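Side-chain contacts in 6-phosphogluconolactonase (PDB 3CSS), which probably hydrolyses 6-phosphogluconolactone to 6-phosphogluconate, the second step in the oxidative stage of the pentose phosphate pathway: residues E23-A28 with V39-S44; A27-R32 with Q66-F71; G125-A130 with A179-H184. All coordinates share one frame; numbering follows the deposited sequence.

Interaction 1. Residues E23-A28 with V39-S44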
loop_
_atom_site.group_PDB
_atom_site.type_symbol
_atom_site.label_atom_id
_atom_site.label_comp_id
_atom_site.label_asym_id
_atom_site.label_seq_id
_atom_site.Cartn_x
_atom_site.Cartn_y
_atom_site.Cartn_z
ATOM N N GLU A 23 15.452 -5.752 -1.149
ATOM C CA GLU A 23 15.826 -6.999 -1.833
ATOM C C GLU A 23 14.681 -7.612 -2.635
ATOM O O GLU A 23 14.887 -8.099 -3.740
ATOM C CB GLU A 23 16.376 -8.031 -0.835
ATOM C CG GLU A 23 17.794 -7.730 -0.360
ATOM C CD GLU A 23 18.767 -7.488 -1.517
ATOM O OE1 GLU A 23 18.729 -8.261 -2.508
ATOM O OE2 GLU A 23 19.556 -6.518 -1.449
ATOM N N VAL A 24 13.475 -7.587 -2.077
ATOM C CA VAL A 24 12.293 -8.080 -2.782
ATOM C C VAL A 24 12.033 -7.270 -4.062
ATOM O O VAL A 24 11.820 -7.833 -5.136
ATOM C CB VAL A 24 11.042 -8.051 -1.889
ATOM C CG1 VAL A 24 9.799 -8.459 -2.715
ATOM C CG2 VAL A 24 11.215 -8.962 -0.662
ATOM N N ILE A 25 12.094 -5.946 -3.952
ATOM C CA ILE A 25 11.918 -5.067 -5.106
ATOM C C ILE A 25 12.974 -5.341 -6.183
ATOM O O ILE A 25 12.640 -5.519 -7.369
ATOM C CB ILE A 25 11.936 -3.584 -4.683
ATOM C CG1 ILE A 25 10.722 -3.290 -3.794
ATOM C CG2 ILE A 25 11.946 -2.680 -5.908
ATOM C CD1 ILE A 25 10.835 -1.990 -2.978
ATOM N N LEU A 26 14.246 -5.402 -5.784
ATOM C CA LEU A 26 15.326 -5.648 -6.761
ATOM C C LEU A 26 15.249 -7.031 -7.410
ATOM O O LEU A 26 15.604 -7.178 -8.576
ATOM C CB LEU A 26 16.700 -5.473 -6.121
ATOM C CG LEU A 26 17.028 -4.091 -5.562
ATOM C CD1 LEU A 26 18.416 -4.095 -4.955
ATOM C CD2 LEU A 26 16.872 -2.995 -6.602
ATOM N N ALA A 27 14.783 -8.025 -6.657
ATOM C CA ALA A 27 14.584 -9.385 -7.168
ATOM C C ALA A 27 13.534 -9.387 -8.282
ATOM O O ALA A 27 13.739 -9.991 -9.336
ATOM C CB ALA A 27 14.152 -10.316 -6.033
ATOM N N ALA A 28 12.426 -8.683 -8.052
ATOM C CA ALA A 28 11.349 -8.577 -9.043
ATOM C C ALA A 28 11.812 -7.855 -10.316
ATOM O O ALA A 28 11.440 -8.248 -11.430
ATOM C CB ALA A 28 10.130 -7.884 -8.435
ATOM N N VAL A 39 8.293 -3.056 -13.644
ATOM C CA VAL A 39 7.659 -3.623 -12.451
ATOM C C VAL A 39 6.688 -2.565 -11.910
ATOM O O VAL A 39 7.049 -1.395 -11.772
ATOM C CB VAL A 39 8.749 -3.977 -11.394
ATOM C CG1 VAL A 39 8.160 -4.220 -10.003
ATOM C CG2 VAL A 39 9.533 -5.191 -11.870
ATOM N N VAL A 40 5.452 -2.953 -11.616
ATOM C CA VAL A 40 4.497 -2.015 -11.037
ATOM C C VAL A 40 4.612 -2.117 -9.515
ATOM O O VAL A 40 4.396 -3.190 -8.958
ATOM C CB VAL A 40 3.036 -2.310 -11.488
ATOM C CG1 VAL A 40 2.115 -1.254 -10.955
ATOM C CG2 VAL A 40 2.938 -2.374 -12.996
ATOM N N LEU A 41 4.951 -1.000 -8.866
ATOM C CA LEU A 41 5.161 -0.938 -7.407
ATOM C C LEU A 41 4.142 0.022 -6.803
ATOM O O LEU A 41 4.097 1.182 -7.202
ATOM C CB LEU A 41 6.593 -0.457 -7.100
ATOM C CG LEU A 41 7.027 -0.269 -5.629
ATOM C CD1 LEU A 41 6.893 -1.562 -4.858
ATOM C CD2 LEU A 41 8.467 0.309 -5.535
ATOM N N ALA A 42 3.352 -0.455 -5.840
ATOM C CA ALA A 42 2.450 0.405 -5.086
ATOM C C ALA A 42 3.116 0.772 -3.769
ATOM O O ALA A 42 3.412 -0.102 -2.919
ATOM C CB ALA A 42 1.113 -0.290 -4.818
ATOM N N LEU A 43 3.340 2.063 -3.604
ATOM C CA LEU A 43 4.003 2.617 -2.444
ATOM C C LEU A 43 3.076 2.708 -1.274
ATOM O O LEU A 43 1.877 3.008 -1.437
ATOM C CB LEU A 43 4.502 4.024 -2.774
ATOM C CG LEU A 43 5.519 4.124 -3.892
ATOM C CD1 LEU A 43 5.812 5.581 -4.149
ATOM C CD2 LEU A 43 6.778 3.315 -3.572
ATOM N N SER A 44 3.602 2.399 -0.084
ATOM C CA SER A 44 2.901 2.655 1.170
ATOM C C SER A 44 3.307 3.995 1.757
ATOM O O SER A 44 4.270 4.626 1.338
ATOM C CB SER A 44 3.169 1.559 2.183
ATOM O OG SER A 44 4.562 1.446 2.353
#
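I25 and L41 meet through one methyl each, and A28 faces V39 one helical turn further on. All four groups meet by van der Waals contact. The segment 23-28 belongs to helix 14-30, which lies on the parallel part of the mixed sheet in the Rossmann-like alpha/beta fold of the family. The segment 39-44 holds strand 39-43, where V39 and L41 point at the helix.

The first apolar pair is a methyl contact. CD1 of I25 lies 4.2 Å from CD2 of L41, and the two side chains cross at about a right angle. CG1 of I25 stands beside the backbone N, and the chain then runs out extended (chi2 163°), which carries CD1 towards the strand. In L41 the branch that touches is the one anti to CA, so it reaches furthest from the strand. The CA atoms of I25 and L41 are 8.2 Å apart.

The second pair is closer at the backbone, with the CA atoms of A28 and V39 7.1 Å apart. CB of A28 is 4.4 Å from CG2 of V39. The same methyl of V39 also lies against the backbone carbonyl of A28. CG2 of V39 is 3.6 Å from A28 O and 3.8 Å from A28 C, so it sits alongside the C=O bond.

A28 and L41 both touch I158 of the adjoining strand, and L41 also touches V69 and F71 on strand 69-77.

The chemistry implies that helix and strand are joined here by light apolar contact, with small and branched aliphatic groups on both sides. The polar backbone of the strand is largely served by the neighbouring strands, with L41 paired to Q70 and I72, and with D157 OD2 taking V40 N.

Interaction 2. Residues A27-R32 with Q66-F71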
loop_
_atom_site.group_PDB
_atom_site.type_symbol
_atom_site.label_atom_id
_atom_site.label_comp_id
_atom_site.label_asym_id
_atom_site.label_seq_id
_atom_site.Cartn_x
_atom_site.Cartn_y
_atom_site.Cartn_z
ATOM N N ALA A 27 14.783 -8.025 -6.657
ATOM C CA ALA A 27 14.584 -9.385 -7.168
ATOM C C ALA A 27 13.534 -9.387 -8.282
ATOM O O ALA A 27 13.739 -9.991 -9.336
ATOM C CB ALA A 27 14.152 -10.316 -6.033
ATOM N N ALA A 28 12.426 -8.683 -8.052
ATOM C CA ALA A 28 11.349 -8.577 -9.043
ATOM C C ALA A 28 11.812 -7.855 -10.316
ATOM O O ALA A 28 11.440 -8.248 -11.430
ATOM C CB ALA A 28 10.130 -7.884 -8.435
ATOM N N ILE A 29 12.636 -6.820 -10.148
ATOM C CA ILE A 29 13.192 -6.075 -11.282
ATOM C C ILE A 29 14.164 -6.937 -12.091
ATOM O O ILE A 29 14.099 -6.947 -13.313
ATOM C CB ILE A 29 13.924 -4.784 -10.841
ATOM C CG1 ILE A 29 12.924 -3.769 -10.271
ATOM C CG2 ILE A 29 14.698 -4.167 -12.026
ATOM C CD1 ILE A 29 13.567 -2.605 -9.546
ATOM N N ASP A 30 15.061 -7.648 -11.408
ATOM C CA ASP A 30 16.030 -8.512 -12.083
ATOM C C ASP A 30 15.379 -9.757 -12.693
ATOM O O ASP A 30 15.884 -10.291 -13.682
ATOM C CB ASP A 30 17.159 -8.929 -11.135
ATOM C CG ASP A 30 18.386 -9.445 -11.883
ATOM O OD1 ASP A 30 19.132 -8.615 -12.451
ATOM O OD2 ASP A 30 18.600 -10.677 -11.907
ATOM N N ALA A 31 14.263 -10.206 -12.119
ATOM C CA ALA A 31 13.577 -11.410 -12.595
ATOM C C ALA A 31 12.683 -11.188 -13.819
ATOM O O ALA A 31 12.136 -12.154 -14.357
ATOM C CB ALA A 31 12.763 -12.038 -11.470
ATOM N N ARG A 32 12.523 -9.943 -14.265
ATOM C CA ARG A 32 11.717 -9.667 -15.462
ATOM C C ARG A 32 12.273 -10.421 -16.664
ATOM O O ARG A 32 13.477 -10.369 -16.919
ATOM C CB ARG A 32 11.719 -8.176 -15.803
ATOM C CG ARG A 32 10.927 -7.274 -14.856
ATOM C CD ARG A 32 11.059 -5.820 -15.305
ATOM N NE ARG A 32 12.445 -5.361 -15.229
ATOM C CZ ARG A 32 12.929 -4.252 -15.784
ATOM N NH1 ARG A 32 12.155 -3.433 -16.492
ATOM N NH2 ARG A 32 14.214 -3.960 -15.624
ATOM N N GLN A 66 15.946 4.599 -15.645
ATOM C CA GLN A 66 15.773 3.760 -16.841
ATOM C C GLN A 66 14.355 3.162 -16.957
ATOM O O GLN A 66 14.109 2.283 -17.794
ATOM C CB GLN A 66 16.779 2.607 -16.811
ATOM C CG GLN A 66 18.253 3.015 -16.843
ATOM C CD GLN A 66 19.167 1.929 -16.275
ATOM O OE1 GLN A 66 18.734 0.794 -16.042
ATOM N NE2 GLN A 66 20.433 2.277 -16.042
ATOM N N HIS A 67 13.445 3.623 -16.099
ATOM C CA HIS A 67 12.027 3.247 -16.147
ATOM C C HIS A 67 11.781 1.777 -15.768
ATOM O O HIS A 67 10.819 1.165 -16.241
ATOM C CB HIS A 67 11.403 3.580 -17.526
ATOM C CG HIS A 67 11.835 4.904 -18.093
ATOM N ND1 HIS A 67 11.558 6.104 -17.475
ATOM C CD2 HIS A 67 12.535 5.212 -19.213
ATOM C CE1 HIS A 67 12.062 7.096 -18.190
ATOM N NE2 HIS A 67 12.662 6.581 -19.251
ATOM N N ALA A 68 12.611 1.223 -14.879
ATOM C CA ALA A 68 12.419 -0.163 -14.413
ATOM C C ALA A 68 11.131 -0.350 -13.584
ATOM O O ALA A 68 10.591 -1.455 -13.518
ATOM C CB ALA A 68 13.620 -0.621 -13.601
ATOM N N VAL A 69 10.669 0.726 -12.945
ATOM C CA VAL A 69 9.521 0.684 -12.036
ATOM C C VAL A 69 8.470 1.716 -12.436
ATOM O O VAL A 69 8.798 2.866 -12.748
ATOM C CB VAL A 69 9.924 0.944 -10.554
ATOM C CG1 VAL A 69 8.654 1.024 -9.654
ATOM C CG2 VAL A 69 10.889 -0.133 -10.031
ATOM N N GLN A 70 7.216 1.283 -12.441
ATOM C CA GLN A 70 6.070 2.178 -12.530
ATOM C C GLN A 70 5.482 2.294 -11.124
ATOM O O GLN A 70 5.021 1.290 -10.564
ATOM C CB GLN A 70 5.025 1.628 -13.494
ATOM C CG GLN A 70 3.749 2.476 -13.568
ATOM C CD GLN A 70 2.765 1.934 -14.578
ATOM O OE1 GLN A 70 2.393 0.769 -14.520
ATOM N NE2 GLN A 70 2.349 2.780 -15.517
ATOM N N PHE A 71 5.502 3.516 -10.587
ATOM C CA PHE A 71 5.096 3.809 -9.209
ATOM C C PHE A 71 3.646 4.293 -9.153
ATOM O O PHE A 71 3.224 5.169 -9.935
ATOM C CB PHE A 71 5.962 4.912 -8.591
ATOM C CG PHE A 71 7.397 4.544 -8.390
ATOM C CD1 PHE A 71 7.815 4.011 -7.186
ATOM C CD2 PHE A 71 8.331 4.758 -9.392
ATOM C CE1 PHE A 71 9.138 3.680 -6.966
ATOM C CE2 PHE A 71 9.672 4.423 -9.191
ATOM C CZ PHE A 71 10.074 3.882 -7.969
#
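I29 and R32 both reach A68, which is the most covered residue of this contact, and I29 also touches V69. The apolar part comes from the two ends of the I29 side chain. CD1 of I29 lies 3.7 Å from CG2 of V69, and these side chains cross at about a right angle. The other branch, CG2 of I29, is 4.0 Å from CB of A68.

The polar part is the guanidinium of R32. Its NE donates to I29 O at 3.0 Å, with an N-H...O angle of 166°. The bond lies in the carbonyl plane, on a lone pair, and close to the guanidinium plane. The R32 chain is bent at chi3 (-63°), which brings NE back to the carbonyl of I29. NH1 has its own partner, V37 O, so two carbonyls fix the rotation of the group. The positive charge beside I29 O, near the C-terminal end of helix 14-30, is probably favourable.

The guanidinium also packs. NH2 of R32 is 3.9 Å from CB of A68, and A68 O lies over one guanidinium face.

H67, with positive phi, is the C-prime residue of the Schellman motif that ends helix 61-65. The chain then turns into strand 69-77. Helix 14-30 thus packs on the entry to strand 69-77, in the parallel part of the sheet, as in the Rossmann-like alpha/beta fold of this family.

Interaction 3. Residues G125-A130 with A179-H184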
loop_
_atom_site.group_PDB
_atom_site.type_symbol
_atom_site.label_atom_id
_atom_site.label_comp_id
_atom_site.label_asym_id
_atom_site.label_seq_id
_atom_site.Cartn_x
_atom_site.Cartn_y
_atom_site.Cartn_z
ATOM N N GLY A 125 -16.648 13.958 -2.259
ATOM C CA GLY A 125 -15.356 14.401 -2.768
ATOM C C GLY A 125 -14.316 13.295 -2.814
ATOM O O GLY A 125 -13.546 13.213 -3.769
ATOM N N ALA A 126 -14.274 12.458 -1.776
ATOM C CA ALA A 126 -13.390 11.296 -1.757
ATOM C C ALA A 126 -13.699 10.338 -2.920
ATOM O O ALA A 126 -12.792 9.888 -3.608
ATOM C CB ALA A 126 -13.476 10.564 -0.383
ATOM N N TRP A 127 -14.970 10.023 -3.135
ATOM C CA TRP A 127 -15.367 9.190 -4.276
ATOM C C TRP A 127 -14.980 9.802 -5.614
ATOM O O TRP A 127 -14.565 9.082 -6.514
ATOM C CB TRP A 127 -16.867 8.902 -4.265
ATOM C CG TRP A 127 -17.267 7.666 -3.485
ATOM C CD1 TRP A 127 -18.156 7.602 -2.459
ATOM C CD2 TRP A 127 -16.794 6.323 -3.688
ATOM N NE1 TRP A 127 -18.269 6.306 -2.005
ATOM C CE2 TRP A 127 -17.439 5.503 -2.737
ATOM C CE3 TRP A 127 -15.883 5.733 -4.577
ATOM C CZ2 TRP A 127 -17.214 4.135 -2.659
ATOM C CZ3 TRP A 127 -15.660 4.374 -4.493
ATOM C CH2 TRP A 127 -16.316 3.589 -3.538
ATOM N N ALA A 128 -15.126 11.115 -5.749
ATOM C CA ALA A 128 -14.752 11.788 -6.985
ATOM C C ALA A 128 -13.264 11.560 -7.289
ATOM O O ALA A 128 -12.902 11.236 -8.423
ATOM C CB ALA A 128 -15.073 13.272 -6.896
ATOM N N VAL A 129 -12.415 11.706 -6.267
ATOM C CA VAL A 129 -10.970 11.444 -6.405
ATOM C C VAL A 129 -10.688 9.955 -6.693
ATOM O O VAL A 129 -9.906 9.640 -7.587
ATOM C CB VAL A 129 -10.176 11.909 -5.154
ATOM C CG1 VAL A 129 -8.704 11.523 -5.264
ATOM C CG2 VAL A 129 -10.328 13.411 -4.954
ATOM N N ALA A 130 -11.349 9.058 -5.958
ATOM C CA ALA A 130 -11.217 7.611 -6.167
ATOM C C ALA A 130 -11.526 7.208 -7.605
ATOM O O ALA A 130 -10.789 6.431 -8.216
ATOM C CB ALA A 130 -12.128 6.829 -5.191
ATOM N N ALA A 179 -13.477 -1.239 3.751
ATOM C CA ALA A 179 -13.391 -2.512 4.451
ATOM C C ALA A 179 -14.253 -3.604 3.834
ATOM O O ALA A 179 -13.947 -4.779 3.991
ATOM C CB ALA A 179 -13.746 -2.323 5.925
ATOM N N THR A 180 -15.354 -3.223 3.173
ATOM C CA THR A 180 -16.250 -4.191 2.539
ATOM C C THR A 180 -16.485 -3.893 1.059
ATOM O O THR A 180 -17.410 -4.455 0.447
ATOM C CB THR A 180 -17.616 -4.290 3.283
ATOM O OG1 THR A 180 -18.270 -2.996 3.306
ATOM C CG2 THR A 180 -17.407 -4.790 4.703
ATOM N N ASP A 181 -15.620 -3.079 0.465
ATOM C CA ASP A 181 -15.786 -2.709 -0.936
ATOM C C ASP A 181 -15.179 -3.779 -1.801
ATOM O O ASP A 181 -13.956 -3.887 -1.886
ATOM C CB ASP A 181 -15.140 -1.357 -1.225
ATOM C CG ASP A 181 -15.461 -0.830 -2.625
ATOM O OD1 ASP A 181 -15.808 -1.635 -3.526
ATOM O OD2 ASP A 181 -15.357 0.399 -2.816
ATOM N N GLU A 182 -16.044 -4.577 -2.438
ATOM C CA GLU A 182 -15.632 -5.631 -3.367
ATOM C C GLU A 182 -15.943 -5.272 -4.821
ATOM O O GLU A 182 -15.892 -6.137 -5.696
ATOM C CB GLU A 182 -16.352 -6.947 -3.029
ATOM C CG GLU A 182 -16.087 -7.486 -1.626
ATOM C CD GLU A 182 -14.622 -7.827 -1.375
ATOM O OE1 GLU A 182 -13.830 -7.923 -2.348
ATOM O OE2 GLU A 182 -14.267 -8.015 -0.195
ATOM N N GLU A 183 -16.257 -4.005 -5.077
ATOM C CA GLU A 183 -16.767 -3.546 -6.376
ATOM C C GLU A 183 -15.850 -2.578 -7.128
ATOM O O GLU A 183 -16.009 -2.389 -8.339
ATOM C CB GLU A 183 -18.120 -2.852 -6.170
ATOM C CG GLU A 183 -19.226 -3.753 -5.636
ATOM C CD GLU A 183 -20.547 -3.015 -5.440
ATOM O OE1 GLU A 183 -20.541 -1.764 -5.348
ATOM O OE2 GLU A 183 -21.596 -3.691 -5.372
ATOM N N HIS A 184 -14.939 -1.912 -6.430
ATOM C CA HIS A 184 -14.104 -0.881 -7.052
ATOM C C HIS A 184 -12.624 -1.231 -7.015
ATOM O O HIS A 184 -12.175 -2.008 -6.174
ATOM C CB HIS A 184 -14.337 0.474 -6.375
ATOM C CG HIS A 184 -15.772 0.909 -6.365
ATOM N ND1 HIS A 184 -16.602 0.706 -5.284
ATOM C CD2 HIS A 184 -16.520 1.546 -7.298
ATOM C CE1 HIS A 184 -17.797 1.209 -5.547
ATOM N NE2 HIS A 184 -17.780 1.708 -6.771
#
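W127 turns the edge of its six-membered ring toward the face of H184, and the same corner of the indole meets D181. This is the tight part of the contact. The centroids of the W127 six-membered ring and the H184 ring are 4.6 Å apart, and the planes stand at 53°. It is an edge-to-face pair, tilted from a right angle. CH2 of W127 carries it, at 3.4 Å from ND1 of H184, and it sits over the rim of the imidazole. CB of E183 lies over the opposite face of the H184 ring. CH2 of W127 is also 3.4 Å from OD2 of D181, which lies at the indole edge near its plane.

D181 also fixes H184. Its CG is anti to the backbone N (chi1 -172°). This places the carboxylate beside its carbonyl carbon, leaning on to the residues that follow. OD2 takes ND1 of H184 at 2.8 Å on its syn lone pair, and OD2 lies 21° out of the H184 ring plane. OD2 is also hydrogen-bonded to S187 OG, outside the two segments. OD1 accepts from E183 N at 2.9 Å and from H184 N at 3.0 Å, which makes an Asx turn and an Asx motif. These bonds fix the carboxylate and hold the imidazole.

The loose side is the rest of the loop. T180, E182 and E183 are exposed and their side chains do not touch the helix segment. A179 O accepts a hydrogen bond from K206 NZ.

In the fold, helix 123-140 lies beside strand 186-189. A126, W127 and A130 touch V188, A130 also touches V186, and H184 reaches Q131 and E134 one turn and two turns along the same helix.

From the N terminus, helix 14-30 opens interactions 1 and 2, which share A27 and A28. Interaction 1 closes the short connection from the helix to strand 39-43. Interaction 2 starts from the same stretch and closes a longer loop, through helices 50-59 and 61-65, at the start of strand 69-77. The two strands are neighbours in the sheet, and V39 pairs with A68 and Q70. Together they fasten one helix to two adjoining strands. Interaction 3 follows later in the chain and crosses neither. It ties helix 123-140 to the loop before strand 186-189. Its centre lies about 25 Å from that of interaction 1 and 29 Å from that of interaction 2.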